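Local coordinates for protein inactive Zymogen C11 Protease (Parabacteroides distasonis, PDB 6MZO) that is the inactive zymogen form of a clostripain-like family C11 cysteine protease, which after activation probably cleaves peptide bonds, at residues R13-Y18 / D201-E206; T92-I97 / S148-Y153; P185-A190 / V312-Y317; L262-Y267 / A274-D279. All blocks are in the same frame, centred on the assembly; numbering follows the deposited sequence.

Contact 1. Residues R13-Y18 / D201-E206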
loop_
_atom_site.group_PDB
_atom_site.type_symbol
_atom_site.label_atom_id
_atom_site.label_comp_id
_atom_site.label_asym_id
_atom_site.label_seq_id
_atom_site.Cartn_x
_atom_site.Cartn_y
_atom_site.Cartn_z
ATOM N N ARG A 13 -0.562 -7.243 -20.011
ATOM C CA ARG A 13 -0.838 -6.251 -18.964
ATOM C C ARG A 13 -0.196 -4.905 -19.334
ATOM O O ARG A 13 0.905 -4.867 -19.930
ATOM C CB ARG A 13 -0.316 -6.699 -17.596
ATOM C CG ARG A 13 -0.699 -5.726 -16.424
ATOM C CD ARG A 13 -0.577 -6.410 -15.020
ATOM N NE ARG A 13 -1.419 -7.584 -15.039
ATOM C CZ ARG A 13 -0.976 -8.845 -15.234
ATOM N NH1 ARG A 13 0.320 -9.131 -15.169
ATOM N NH2 ARG A 13 -1.877 -9.791 -15.509
ATOM N N THR A 14 -0.864 -3.805 -18.978
ATOM C CA THR A 14 -0.206 -2.520 -18.934
ATOM C C THR A 14 -0.073 -2.091 -17.476
ATOM O O THR A 14 -1.047 -2.158 -16.767
ATOM C CB THR A 14 -1.032 -1.445 -19.691
ATOM O OG1 THR A 14 -0.916 -1.678 -21.096
ATOM C CG2 THR A 14 -0.602 -0.053 -19.398
ATOM N N VAL A 15 1.135 -1.808 -17.040
ATOM C CA VAL A 15 1.351 -1.330 -15.648
ATOM C C VAL A 15 1.820 0.139 -15.660
ATOM O O VAL A 15 2.696 0.548 -16.431
ATOM C CB VAL A 15 2.432 -2.204 -14.976
ATOM C CG1 VAL A 15 2.771 -1.647 -13.544
ATOM C CG2 VAL A 15 1.965 -3.679 -14.831
ATOM N N LEU A 16 1.195 0.939 -14.788
ATOM C CA LEU A 16 1.560 2.324 -14.514
ATOM C C LEU A 16 2.215 2.357 -13.131
ATOM O O LEU A 16 1.637 1.847 -12.165
ATOM C CB LEU A 16 0.306 3.247 -14.517
ATOM C CG LEU A 16 0.597 4.641 -13.899
ATOM C CD1 LEU A 16 1.562 5.386 -14.843
ATOM C CD2 LEU A 16 -0.781 5.350 -13.770
ATOM N N ILE A 17 3.436 2.902 -13.116
ATOM C CA ILE A 17 4.110 3.196 -11.821
ATOM C C ILE A 17 4.093 4.716 -11.673
ATOM O O ILE A 17 4.682 5.455 -12.490
ATOM C CB ILE A 17 5.550 2.608 -11.805
ATOM C CG1 ILE A 17 5.572 1.113 -12.178
ATOM C CG2 ILE A 17 6.178 2.981 -10.389
ATOM C CD1 ILE A 17 7.002 0.452 -11.993
ATOM N N TYR A 18 3.418 5.166 -10.606
ATOM C CA TYR A 18 3.133 6.578 -10.407
ATOM C C TYR A 18 3.858 7.073 -9.168
ATOM O O TYR A 18 3.580 6.578 -8.050
ATOM C CB TYR A 18 1.618 6.759 -10.226
ATOM C CG TYR A 18 1.106 8.163 -10.142
ATOM C CD1 TYR A 18 1.156 8.855 -8.951
ATOM C CD2 TYR A 18 0.541 8.757 -11.246
ATOM C CE1 TYR A 18 0.665 10.179 -8.836
ATOM C CE2 TYR A 18 0.043 10.039 -11.179
ATOM C CZ TYR A 18 0.115 10.762 -9.953
ATOM O OH TYR A 18 -0.418 12.041 -9.888
ATOM N N ASP A 201 7.698 -10.376 -12.644
ATOM C CA ASP A 201 6.512 -10.843 -11.911
ATOM C C ASP A 201 5.312 -9.979 -12.162
ATOM O O ASP A 201 4.168 -10.550 -12.163
ATOM C CB ASP A 201 6.831 -10.928 -10.395
ATOM C CG ASP A 201 7.877 -12.009 -10.093
ATOM O OD1 ASP A 201 7.922 -13.044 -10.800
ATOM O OD2 ASP A 201 8.703 -11.823 -9.155
ATOM N N MET A 202 5.488 -8.661 -12.342
ATOM C CA MET A 202 4.295 -7.817 -12.613
ATOM C C MET A 202 3.631 -8.105 -13.985
ATOM O O MET A 202 2.505 -7.691 -14.185
ATOM C CB MET A 202 4.661 -6.296 -12.565
ATOM C CG MET A 202 5.224 -5.925 -11.276
ATOM S SD MET A 202 5.559 -4.043 -11.514
ATOM C CE MET A 202 6.828 -3.713 -10.352
ATOM N N PHE A 203 4.366 -8.745 -14.892
ATOM C CA PHE A 203 3.931 -8.841 -16.291
ATOM C C PHE A 203 3.640 -10.293 -16.712
ATOM O O PHE A 203 3.393 -10.522 -17.881
ATOM C CB PHE A 203 4.998 -8.213 -17.198
ATOM C CG PHE A 203 4.929 -6.725 -17.221
ATOM C CD1 PHE A 203 3.965 -6.095 -17.977
ATOM C CD2 PHE A 203 5.769 -5.913 -16.392
ATOM C CE1 PHE A 203 3.874 -4.740 -18.015
ATOM C CE2 PHE A 203 5.686 -4.557 -16.399
ATOM C CZ PHE A 203 4.708 -3.920 -17.189
ATOM N N LYS A 204 3.731 -11.270 -15.805
ATOM C CA LYS A 204 3.215 -12.664 -16.134
ATOM C C LYS A 204 1.723 -12.572 -16.537
ATOM O O LYS A 204 0.995 -11.639 -16.137
ATOM C CB LYS A 204 3.413 -13.575 -14.958
ATOM C CG LYS A 204 4.962 -13.798 -14.715
ATOM C CD LYS A 204 5.203 -14.715 -13.525
ATOM C CE LYS A 204 6.705 -14.739 -13.199
ATOM N NZ LYS A 204 6.944 -15.592 -11.961
ATOM N N LYS A 205 1.285 -13.533 -17.332
ATOM C CA LYS A 205 -0.107 -13.461 -17.839
ATOM C C LYS A 205 -1.063 -13.165 -16.716
ATOM O O LYS A 205 -1.912 -12.264 -16.882
ATOM C CB LYS A 205 -0.417 -14.771 -18.549
ATOM C CG LYS A 205 -1.725 -14.744 -19.340
ATOM C CD LYS A 205 -1.695 -15.973 -20.218
ATOM C CE LYS A 205 -3.103 -16.408 -20.466
ATOM N NZ LYS A 205 -3.800 -15.501 -21.360
ATOM N N GLU A 206 -0.962 -13.905 -15.589
ATOM C CA GLU A 206 -1.507 -13.503 -14.302
ATOM C C GLU A 206 -0.364 -12.847 -13.524
ATOM O O GLU A 206 0.726 -13.446 -13.433
ATOM C CB GLU A 206 -2.027 -14.636 -13.518
ATOM C CG GLU A 206 -3.265 -15.283 -14.250
ATOM C CD GLU A 206 -3.863 -16.476 -13.555
ATOM O OE1 GLU A 206 -3.686 -16.620 -12.333
ATOM O OE2 GLU A 206 -4.531 -17.282 -14.257
#
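The isopropyl group of Val15 overlaps the outer end of the Phe203 ring. CG2 sits over one face, 4.1 Å from the ring centroid and 28° off the normal, a CH-pi contact. CB of Val15 also reaches CZ of Phe203 at 3.6 Å. Phe203 leaves its backbone heading away from the strand. With CG anti to the carbonyl carbon (chi1 -79°), the ring still swings back to Val15, and the carbonyl oxygen of Arg13 lies at its edge. Met202 crosses Val15 at about a right angle, its SD 4.2 Å from CG1 of Val15.

Arg13 carries the polar half. Its chain bends at chi3 (-57°) and turns the guanidinium edge toward the carbonyls where the helix gives way to loop. NH1 donates to Met202 O at 2.8 Å and to Lys204 O at 2.8 Å. The second bond lies in the carbonyl plane; the first comes from above it. NH2 donates to Lys205 O at 2.8 Å and forms a salt bridge with Asp156. Together these bonds fix the rotation of the group and satisfy backbone oxygens at the helix end.

The contact joins strand 14-19 of the large mixed sheet to the end of helix 195-203. Phe157 of strand 155-162 touches Arg13, Val15 and Met202. On the other side of the strand, Thr14 and Leu16 pack on helix 90-103.

Contact 2. Residues T92-I97 / S148-Y153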
loop_
_atom_site.group_PDB
_atom_site.type_symbol
_atom_site.label_atom_id
_atom_site.label_comp_id
_atom_site.label_asym_id
_atom_site.label_seq_id
_atom_site.Cartn_x
_atom_site.Cartn_y
_atom_site.Cartn_z
ATOM N N THR A 92 -5.393 14.128 -10.841
ATOM C CA THR A 92 -4.221 13.959 -11.696
ATOM C C THR A 92 -3.970 12.486 -11.913
ATOM O O THR A 92 -3.727 12.041 -13.029
ATOM C CB THR A 92 -2.978 14.640 -11.090
ATOM O OG1 THR A 92 -3.200 16.049 -11.015
ATOM C CG2 THR A 92 -1.725 14.288 -11.910
ATOM N N LEU A 93 -4.032 11.715 -10.824
ATOM C CA LEU A 93 -3.843 10.287 -10.940
ATOM C C LEU A 93 -4.820 9.675 -11.932
ATOM O O LEU A 93 -4.397 8.928 -12.804
ATOM C CB LEU A 93 -3.950 9.645 -9.541
ATOM C CG LEU A 93 -3.974 8.125 -9.491
ATOM C CD1 LEU A 93 -2.742 7.470 -10.139
ATOM C CD2 LEU A 93 -4.064 7.691 -8.024
ATOM N N THR A 94 -6.108 10.023 -11.872
ATOM C CA THR A 94 -7.019 9.329 -12.795
ATOM C C THR A 94 -6.902 9.894 -14.221
ATOM O O THR A 94 -7.140 9.175 -15.180
ATOM C CB THR A 94 -8.467 9.373 -12.312
ATOM O OG1 THR A 94 -8.937 10.727 -12.282
ATOM C CG2 THR A 94 -8.560 8.747 -10.879
ATOM N N GLN A 95 -6.456 11.134 -14.337
ATOM C CA GLN A 95 -6.124 11.714 -15.658
ATOM C C GLN A 95 -5.023 10.880 -16.353
ATOM O O GLN A 95 -5.137 10.518 -17.537
ATOM C CB GLN A 95 -5.648 13.144 -15.526
ATOM C CG GLN A 95 -5.183 13.711 -16.862
ATOM C CD GLN A 95 -4.611 15.102 -16.732
ATOM O OE1 GLN A 95 -4.928 15.824 -15.774
ATOM N NE2 GLN A 95 -3.757 15.489 -17.686
ATOM N N ILE A 96 -3.978 10.542 -15.593
ATOM C CA ILE A 96 -2.858 9.774 -16.092
ATOM C C ILE A 96 -3.284 8.326 -16.374
ATOM O O ILE A 96 -2.929 7.766 -17.413
ATOM C CB ILE A 96 -1.686 9.773 -15.080
ATOM C CG1 ILE A 96 -1.155 11.212 -14.861
ATOM C CG2 ILE A 96 -0.579 8.834 -15.555
ATOM C CD1 ILE A 96 -0.677 11.978 -16.161
ATOM N N ILE A 97 -4.053 7.733 -15.451
ATOM C CA ILE A 97 -4.517 6.348 -15.684
ATOM C C ILE A 97 -5.360 6.328 -16.970
ATOM O O ILE A 97 -5.231 5.403 -17.822
ATOM C CB ILE A 97 -5.344 5.829 -14.484
ATOM C CG1 ILE A 97 -4.455 5.577 -13.311
ATOM C CG2 ILE A 97 -6.060 4.519 -14.876
ATOM C CD1 ILE A 97 -5.260 5.433 -12.042
ATOM N N SER A 148 -12.263 6.389 -3.743
ATOM C CA SER A 148 -13.333 6.859 -4.583
ATOM C C SER A 148 -12.825 7.075 -6.017
ATOM O O SER A 148 -13.480 6.679 -6.989
ATOM C CB SER A 148 -13.970 8.143 -3.991
ATOM O OG SER A 148 -14.962 8.589 -4.878
ATOM N N ALA A 149 -11.645 7.666 -6.138
ATOM C CA ALA A 149 -11.094 8.010 -7.451
ATOM C C ALA A 149 -10.811 6.745 -8.253
ATOM O O ALA A 149 -11.091 6.727 -9.459
ATOM C CB ALA A 149 -9.835 8.825 -7.293
ATOM N N LEU A 150 -10.337 5.692 -7.578
ATOM C CA LEU A 150 -9.932 4.464 -8.291
ATOM C C LEU A 150 -11.095 3.491 -8.432
ATOM O O LEU A 150 -10.999 2.513 -9.177
ATOM C CB LEU A 150 -8.740 3.770 -7.576
ATOM C CG LEU A 150 -7.429 4.559 -7.521
ATOM C CD1 LEU A 150 -6.257 3.690 -6.915
ATOM C CD2 LEU A 150 -7.126 5.018 -8.964
ATOM N N SER A 151 -12.244 3.793 -7.816
ATOM C CA SER A 151 -13.334 2.819 -7.852
ATOM C C SER A 151 -13.867 2.545 -9.277
ATOM O O SER A 151 -14.434 1.475 -9.496
ATOM C CB SER A 151 -14.493 3.251 -6.939
ATOM O OG SER A 151 -15.155 4.353 -7.525
ATOM N N LYS A 152 -13.650 3.458 -10.239
ATOM C CA LYS A 152 -14.064 3.262 -11.630
ATOM C C LYS A 152 -13.166 2.344 -12.470
ATOM O O LYS A 152 -13.431 2.117 -13.671
ATOM C CB LYS A 152 -14.135 4.617 -12.343
ATOM C CG LYS A 152 -12.774 5.378 -12.401
ATOM C CD LYS A 152 -12.946 6.809 -13.020
ATOM C CE LYS A 152 -12.092 7.855 -12.263
ATOM N NZ LYS A 152 -12.686 8.289 -10.930
ATOM N N TYR A 153 -12.067 1.890 -11.883
ATOM C CA TYR A 153 -11.144 0.989 -12.582
ATOM C C TYR A 153 -11.184 -0.431 -12.095
ATOM O O TYR A 153 -11.739 -0.731 -11.054
ATOM C CB TYR A 153 -9.694 1.463 -12.443
ATOM C CG TYR A 153 -9.526 2.880 -12.904
ATOM C CD1 TYR A 153 -9.639 3.203 -14.245
ATOM C CD2 TYR A 153 -9.202 3.880 -11.996
ATOM C CE1 TYR A 153 -9.499 4.509 -14.685
ATOM C CE2 TYR A 153 -9.051 5.188 -12.419
ATOM C CZ TYR A 153 -9.194 5.497 -13.761
ATOM O OH TYR A 153 -9.042 6.806 -14.160
#
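This is a mainly apolar contact between two helical regions of the alpha/beta fold. It joins the first half of helix 90-103 to the end of helix 143-150 and the type I turn Leu150-Tyr153 that follows. No hydrogen bond crosses it.

Tyr153 and Ile97 form its centre. CG2 of Ile97 stands over one ring face, offset toward the rim, 3.6 Å from the centroid and 22° off the normal. On the opposite face lies CG of Lys152, over the ring centre, so the ring is held between the two aliphatic groups. CG2 of Thr94 meets the ring at its edge. The other branch of Ile97 ends at CD1, which touches CD2 of Leu150 at 3.6 Å. Leu93 adds CD2 to the same methyl of Leu150 at 4.2 Å.

Thr94 also places CG2 3.8 Å from CB of Ala149. Lys152 folds back along its own segment, and its NZ donates to Ala149 O at 2.7 Å, on a lone pair. The hydroxyl of Tyr153 bonds to Asp98, one residue further along the first helix. Without the Tyr153 ring, as with an alanine here, Ile97 CG2 and Lys152 CG would probably lose the faces they cover, and Asp98 its hydroxyl partner.

Behind the contact, Leu93 packs on Tyr18, and Ile96 and Ile97 on Leu16, both of strand 14-19. Leu93 also touches Phe140.

Contact 3. Residues P185-A190 / V312-Y317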
loop_
_atom_site.group_PDB
_atom_site.type_symbol
_atom_site.label_atom_id
_atom_site.label_comp_id
_atom_site.label_asym_id
_atom_site.label_seq_id
_atom_site.Cartn_x
_atom_site.Cartn_y
_atom_site.Cartn_z
ATOM N N PRO A 185 2.409 -3.451 6.340
ATOM C CA PRO A 185 1.731 -2.898 7.536
ATOM C C PRO A 185 2.575 -1.950 8.312
ATOM O O PRO A 185 2.023 -1.321 9.215
ATOM C CB PRO A 185 1.383 -4.114 8.378
ATOM C CG PRO A 185 2.406 -5.196 7.914
ATOM C CD PRO A 185 2.693 -4.918 6.443
ATOM N N THR A 186 3.860 -1.863 8.018
ATOM C CA THR A 186 4.754 -0.957 8.772
ATOM C C THR A 186 5.362 0.044 7.826
ATOM O O THR A 186 4.711 0.300 6.778
ATOM C CB THR A 186 5.848 -1.713 9.605
ATOM O OG1 THR A 186 6.759 -2.434 8.746
ATOM C CG2 THR A 186 5.107 -2.648 10.521
ATOM N N GLU A 187 6.521 0.635 8.129
ATOM C CA GLU A 187 7.131 1.617 7.215
ATOM C C GLU A 187 7.957 0.896 6.171
ATOM O O GLU A 187 8.497 -0.188 6.403
ATOM C CB GLU A 187 7.971 2.641 7.995
ATOM C CG GLU A 187 7.087 3.497 8.825
ATOM C CD GLU A 187 7.789 4.709 9.447
ATOM O OE1 GLU A 187 8.924 5.046 9.062
ATOM O OE2 GLU A 187 7.151 5.314 10.304
ATOM N N ILE A 188 7.979 1.484 4.964
ATOM C CA ILE A 188 8.931 1.111 3.971
ATOM C C ILE A 188 9.732 2.354 3.788
ATOM O O ILE A 188 9.177 3.426 3.492
ATOM C CB ILE A 188 8.318 0.788 2.660
ATOM C CG1 ILE A 188 7.294 -0.311 2.829
ATOM C CG2 ILE A 188 9.406 0.403 1.683
ATOM C CD1 ILE A 188 6.526 -0.659 1.501
ATOM N N LEU A 189 11.014 2.238 3.999
ATOM C CA LEU A 189 11.778 3.463 3.900
ATOM C C LEU A 189 12.659 3.381 2.655
ATOM O O LEU A 189 12.363 2.629 1.687
ATOM C CB LEU A 189 12.577 3.722 5.200
ATOM C CG LEU A 189 11.766 3.897 6.509
ATOM C CD1 LEU A 189 12.679 4.170 7.705
ATOM C CD2 LEU A 189 10.673 4.971 6.417
ATOM N N ALA A 190 13.707 4.192 2.668
ATOM C CA ALA A 190 14.669 4.260 1.582
ATOM C C ALA A 190 13.989 4.191 0.218
ATOM O O ALA A 190 12.966 4.833 -0.032
ATOM C CB ALA A 190 15.687 3.144 1.718
ATOM N N VAL A 312 11.479 -1.387 10.881
ATOM C CA VAL A 312 12.229 -0.145 10.903
ATOM C C VAL A 312 11.332 1.105 10.774
ATOM O O VAL A 312 10.311 1.106 10.080
ATOM C CB VAL A 312 13.295 -0.124 9.796
ATOM C CG1 VAL A 312 12.651 -0.101 8.418
ATOM C CG2 VAL A 312 14.257 1.029 10.069
ATOM N N TYR A 313 11.691 2.161 11.508
ATOM C CA TYR A 313 10.901 3.401 11.530
ATOM C C TYR A 313 11.788 4.617 11.340
ATOM O O TYR A 313 12.949 4.644 11.794
ATOM C CB TYR A 313 10.110 3.557 12.852
ATOM C CG TYR A 313 9.157 2.401 13.025
ATOM C CD1 TYR A 313 7.892 2.448 12.452
ATOM C CD2 TYR A 313 9.560 1.235 13.704
ATOM C CE1 TYR A 313 7.004 1.393 12.566
ATOM C CE2 TYR A 313 8.687 0.139 13.798
ATOM C CZ TYR A 313 7.425 0.224 13.216
ATOM O OH TYR A 313 6.560 -0.864 13.334
ATOM N N ALA A 314 11.227 5.660 10.734
ATOM C CA ALA A 314 11.996 6.901 10.533
ATOM C C ALA A 314 12.218 7.667 11.836
ATOM O O ALA A 314 13.263 8.303 12.042
ATOM C CB ALA A 314 11.305 7.786 9.536
ATOM N N TYR A 315 11.230 7.630 12.712
ATOM C CA TYR A 315 11.356 8.341 13.971
ATOM C C TYR A 315 12.302 7.604 14.899
ATOM O O TYR A 315 12.125 6.424 15.110
ATOM C CB TYR A 315 9.990 8.494 14.658
ATOM C CG TYR A 315 10.153 9.147 16.020
ATOM C CD1 TYR A 315 10.214 10.514 16.133
ATOM C CD2 TYR A 315 10.282 8.374 17.174
ATOM C CE1 TYR A 315 10.397 11.118 17.366
ATOM C CE2 TYR A 315 10.469 8.969 18.418
ATOM C CZ TYR A 315 10.522 10.340 18.500
ATOM O OH TYR A 315 10.717 10.944 19.729
ATOM N N PRO A 316 13.254 8.310 15.537
ATOM C CA PRO A 316 13.538 9.745 15.430
ATOM C C PRO A 316 14.641 10.028 14.449
ATOM O O PRO A 316 15.624 9.290 14.421
ATOM C CB PRO A 316 13.947 10.137 16.872
ATOM C CG PRO A 316 14.587 8.921 17.445
ATOM C CD PRO A 316 13.942 7.699 16.688
ATOM N N TYR A 317 14.451 11.064 13.629
ATOM C CA TYR A 317 15.459 11.508 12.690
ATOM C C TYR A 317 16.696 11.915 13.486
ATOM O O TYR A 317 16.588 12.301 14.645
ATOM C CB TYR A 317 14.952 12.681 11.832
HETATM O O HOH W 1 9.101 -1.050 8.764
HETATM O O HOH W 2 8.404 6.748 12.026
#
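Residues 185-190 form an irregular connection, and residues 312-317 continue from the end of strand 310-313 into a turn; their touching parts run 63° apart. The second segment belongs to a small beta hairpin, 310-313 with 321-324. In this clostripain-like alpha/beta fold the contact fastens the loop after strand 178-183 of the main sheet to the hairpin. The CA atoms of Glu187 and Tyr313 are 6.0 Å apart.

Glu187 carries the contact. Its chain is extended beyond CG, which brings the carboxylate to the backbone just after the strand. OE1 accepts from Ala314 N at 2.9 Å, and the donor stands 38° out of the carboxylate plane. OE2 lies at the edge of the Tyr313 ring, 3.7 Å from CD1. The carboxylate and ring planes are 76° apart. Water 2 donates to OE2 and accepts from Tyr315 N. OE2 also has a weak hydrogen bond with the hydroxyl of Tyr164. Both carboxylate oxygens thus have a hydrogen-bond donor.

Leu189 lies along the turn on the exposed side. Its CD1 is 4.2 Å from CG2 of Val312, and its CD2 packs on CB of Ala314. At the other end, CG2 of Thr186 touches the Tyr313 hydroxyl, which bonds to Met265 O.

OG1 of Thr186 hydrogen-bonds with OG1 of Thr226 and also with a second water. This water 1 accepts from Thr186 OG1 and donates to Glu187 O at 2.6 Å and to Val312 O at 2.8 Å.

Contact 4. Residues L262-Y267 / A274-D279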
loop_
_atom_site.group_PDB
_atom_site.type_symbol
_atom_site.label_atom_id
_atom_site.label_comp_id
_atom_site.label_asym_id
_atom_site.label_seq_id
_atom_site.Cartn_x
_atom_site.Cartn_y
_atom_site.Cartn_z
ATOM N N LEU A 262 -0.269 -4.023 23.358
ATOM C CA LEU A 262 -0.457 -4.464 21.972
ATOM C C LEU A 262 0.803 -4.388 21.136
ATOM O O LEU A 262 1.650 -3.540 21.372
ATOM C CB LEU A 262 -1.508 -3.609 21.248
ATOM C CG LEU A 262 -2.941 -3.738 21.743
ATOM C CD1 LEU A 262 -3.851 -2.727 20.969
ATOM C CD2 LEU A 262 -3.407 -5.176 21.535
ATOM N N GLN A 263 0.904 -5.253 20.109
ATOM C CA GLN A 263 2.010 -5.171 19.205
ATOM C C GLN A 263 1.904 -3.891 18.357
ATOM O O GLN A 263 0.965 -3.712 17.595
ATOM C CB GLN A 263 2.042 -6.404 18.267
ATOM C CG GLN A 263 2.973 -6.272 17.030
ATOM C CD GLN A 263 4.426 -6.340 17.367
ATOM O OE1 GLN A 263 4.892 -7.304 17.986
ATOM N NE2 GLN A 263 5.172 -5.326 16.991
ATOM N N ILE A 264 2.908 -3.036 18.468
ATOM C CA ILE A 264 2.898 -1.801 17.654
ATOM C C ILE A 264 3.068 -2.093 16.156
ATOM O O ILE A 264 3.875 -2.965 15.806
ATOM C CB ILE A 264 4.039 -0.863 18.109
ATOM C CG1 ILE A 264 3.700 -0.299 19.439
ATOM C CG2 ILE A 264 4.250 0.323 17.103
ATOM C CD1 ILE A 264 4.939 0.299 20.094
ATOM N N MET A 265 2.352 -1.362 15.296
ATOM C CA MET A 265 2.661 -1.408 13.845
ATOM C C MET A 265 3.132 -0.045 13.390
ATOM O O MET A 265 4.083 0.032 12.609
ATOM C CB MET A 265 1.421 -1.873 13.029
ATOM C CG MET A 265 1.231 -3.391 13.207
ATOM S SD MET A 265 2.406 -4.359 12.156
ATOM C CE MET A 265 3.079 -5.556 13.318
ATOM N N GLU A 266 2.482 1.013 13.865
ATOM C CA GLU A 266 2.854 2.372 13.492
ATOM C C GLU A 266 3.668 3.039 14.595
ATOM O O GLU A 266 3.351 2.910 15.778
ATOM C CB GLU A 266 1.607 3.203 13.182
ATOM C CG GLU A 266 1.895 4.663 12.872
ATOM C CD GLU A 266 1.436 5.594 13.978
ATOM O OE1 GLU A 266 0.300 5.423 14.468
ATOM O OE2 GLU A 266 2.213 6.496 14.357
ATOM N N TYR A 267 4.717 3.754 14.202
ATOM C CA TYR A 267 5.576 4.440 15.160
ATOM C C TYR A 267 6.103 5.757 14.599
ATOM O O TYR A 267 7.293 5.887 14.309
ATOM C CB TYR A 267 6.742 3.540 15.574
ATOM C CG TYR A 267 7.407 3.956 16.868
ATOM C CD1 TYR A 267 6.799 3.714 18.092
ATOM C CD2 TYR A 267 8.642 4.590 16.863
ATOM C CE1 TYR A 267 7.403 4.092 19.277
ATOM C CE2 TYR A 267 9.253 4.972 18.043
ATOM C CZ TYR A 267 8.629 4.721 19.246
ATOM O OH TYR A 267 9.234 5.098 20.423
ATOM N N ALA A 274 -1.441 5.116 16.402
ATOM C CA ALA A 274 -2.757 4.824 15.869
ATOM C C ALA A 274 -2.878 3.337 15.504
ATOM O O ALA A 274 -3.944 2.749 15.752
ATOM C CB ALA A 274 -2.993 5.699 14.618
ATOM N N LEU A 275 -1.825 2.783 14.910
ATOM C CA LEU A 275 -2.004 1.449 14.295
ATOM C C LEU A 275 -1.235 0.368 15.009
ATOM O O LEU A 275 -0.026 0.525 15.300
ATOM C CB LEU A 275 -1.576 1.466 12.823
ATOM C CG LEU A 275 -2.051 2.614 11.993
ATOM C CD1 LEU A 275 -1.526 2.426 10.522
ATOM C CD2 LEU A 275 -3.575 2.619 11.930
ATOM N N TYR A 276 -1.912 -0.732 15.269
ATOM C CA TYR A 276 -1.374 -1.893 15.930
ATOM C C TYR A 276 -1.671 -3.156 15.120
ATOM O O TYR A 276 -2.364 -3.096 14.178
ATOM C CB TYR A 276 -1.999 -2.019 17.304
ATOM C CG TYR A 276 -1.583 -0.927 18.244
ATOM C CD1 TYR A 276 -2.259 0.259 18.305
ATOM C CD2 TYR A 276 -0.507 -1.080 19.041
ATOM C CE1 TYR A 276 -1.870 1.256 19.154
ATOM C CE2 TYR A 276 -0.112 -0.088 19.888
ATOM C CZ TYR A 276 -0.801 1.075 19.945
ATOM O OH TYR A 276 -0.397 2.055 20.792
ATOM N N ASP A 277 -1.127 -4.296 15.516
ATOM C CA ASP A 277 -1.404 -5.518 14.795
ATOM C C ASP A 277 -2.877 -5.878 14.905
ATOM O O ASP A 277 -3.424 -5.886 15.950
ATOM C CB ASP A 277 -0.556 -6.692 15.276
ATOM C CG ASP A 277 -0.875 -7.969 14.550
ATOM O OD1 ASP A 277 -0.542 -8.043 13.395
ATOM O OD2 ASP A 277 -1.491 -8.843 15.118
ATOM N N PHE A 278 -3.479 -6.201 13.779
ATOM C CA PHE A 278 -4.884 -6.509 13.694
ATOM C C PHE A 278 -5.345 -7.694 14.549
ATOM O O PHE A 278 -6.249 -7.597 15.300
ATOM C CB PHE A 278 -5.228 -6.679 12.223
ATOM C CG PHE A 278 -6.682 -6.747 11.903
ATOM C CD1 PHE A 278 -7.633 -6.191 12.697
ATOM C CD2 PHE A 278 -7.076 -7.345 10.757
ATOM C CE1 PHE A 278 -8.947 -6.236 12.344
ATOM C CE2 PHE A 278 -8.387 -7.401 10.395
ATOM C CZ PHE A 278 -9.327 -6.842 11.192
ATOM N N ASP A 279 -4.659 -8.812 14.409
ATOM C CA ASP A 279 -4.999 -10.004 15.144
ATOM C C ASP A 279 -4.858 -9.777 16.636
ATOM O O ASP A 279 -5.706 -10.130 17.370
ATOM C CB ASP A 279 -4.151 -11.190 14.653
ATOM C CG ASP A 279 -4.456 -12.491 15.367
ATOM O OD1 ASP A 279 -4.178 -12.597 16.524
ATOM O OD2 ASP A 279 -4.932 -13.397 14.721
#
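Ile264 and Tyr276 form a single antiparallel bridge, a non-hydrogen-bonded pair with CA atoms 4.6 Å apart, between an irregular segment and strand 275-277. On one flank Asp277 N donates to Gln263 O at 3.0 Å. On the other, Leu275 O accepts from Met265 N at 3.0 Å and from Glu266 N at 2.9 Å, as in a classic beta bulge.

Glu266 reaches further back. Its chain bends at chi2 (-109°), and OE1 accepts from Ala274 N at 2.6 Å, nearly in line with its C-O bond. Leu275 N adds a weak bond to OE1, while OE2 accepts from Leu268 N. Shortening this side chain to that of an alanine is likely to leave the amides of Ala274 and Leu268 without these acceptors and the connection between the two segments freer to shift.

CD1 of Leu262 lies over one face of the Tyr276 ring, 4.3 Å from its centroid. Ile264 CG1 touches CE2 of that ring at 3.8 Å.

Strand 275-277 also pairs with strand 332-334. Asp277 is the N-cap of helix 278-283, bonding to Asp280 N and Ser329, and Phe278 packs on helix 288-301.

Overall arrangement
The four contacts form two pairs on opposite sides of the chain's centre. Contacts 1 and 2 have centres about 17 Å apart and touch through strand 14-19: OH of Tyr18 lies 3.3 Å from CG2 of Thr92. Contacts 3 and 4, about 14 Å between centres, meet where CD1 of Tyr313 packs 3.5 Å from CB of Tyr267. Between the pairs, centres lie 27 to 31 Å apart. In clan CD proteases the catalytic histidine and cysteine follow neighbouring central strands, here probably 109-115 and 155-162. Tyr164, just after the latter strand, bonds to residues of both contact 3 and contact 4, so this pair probably lies nearer the active site.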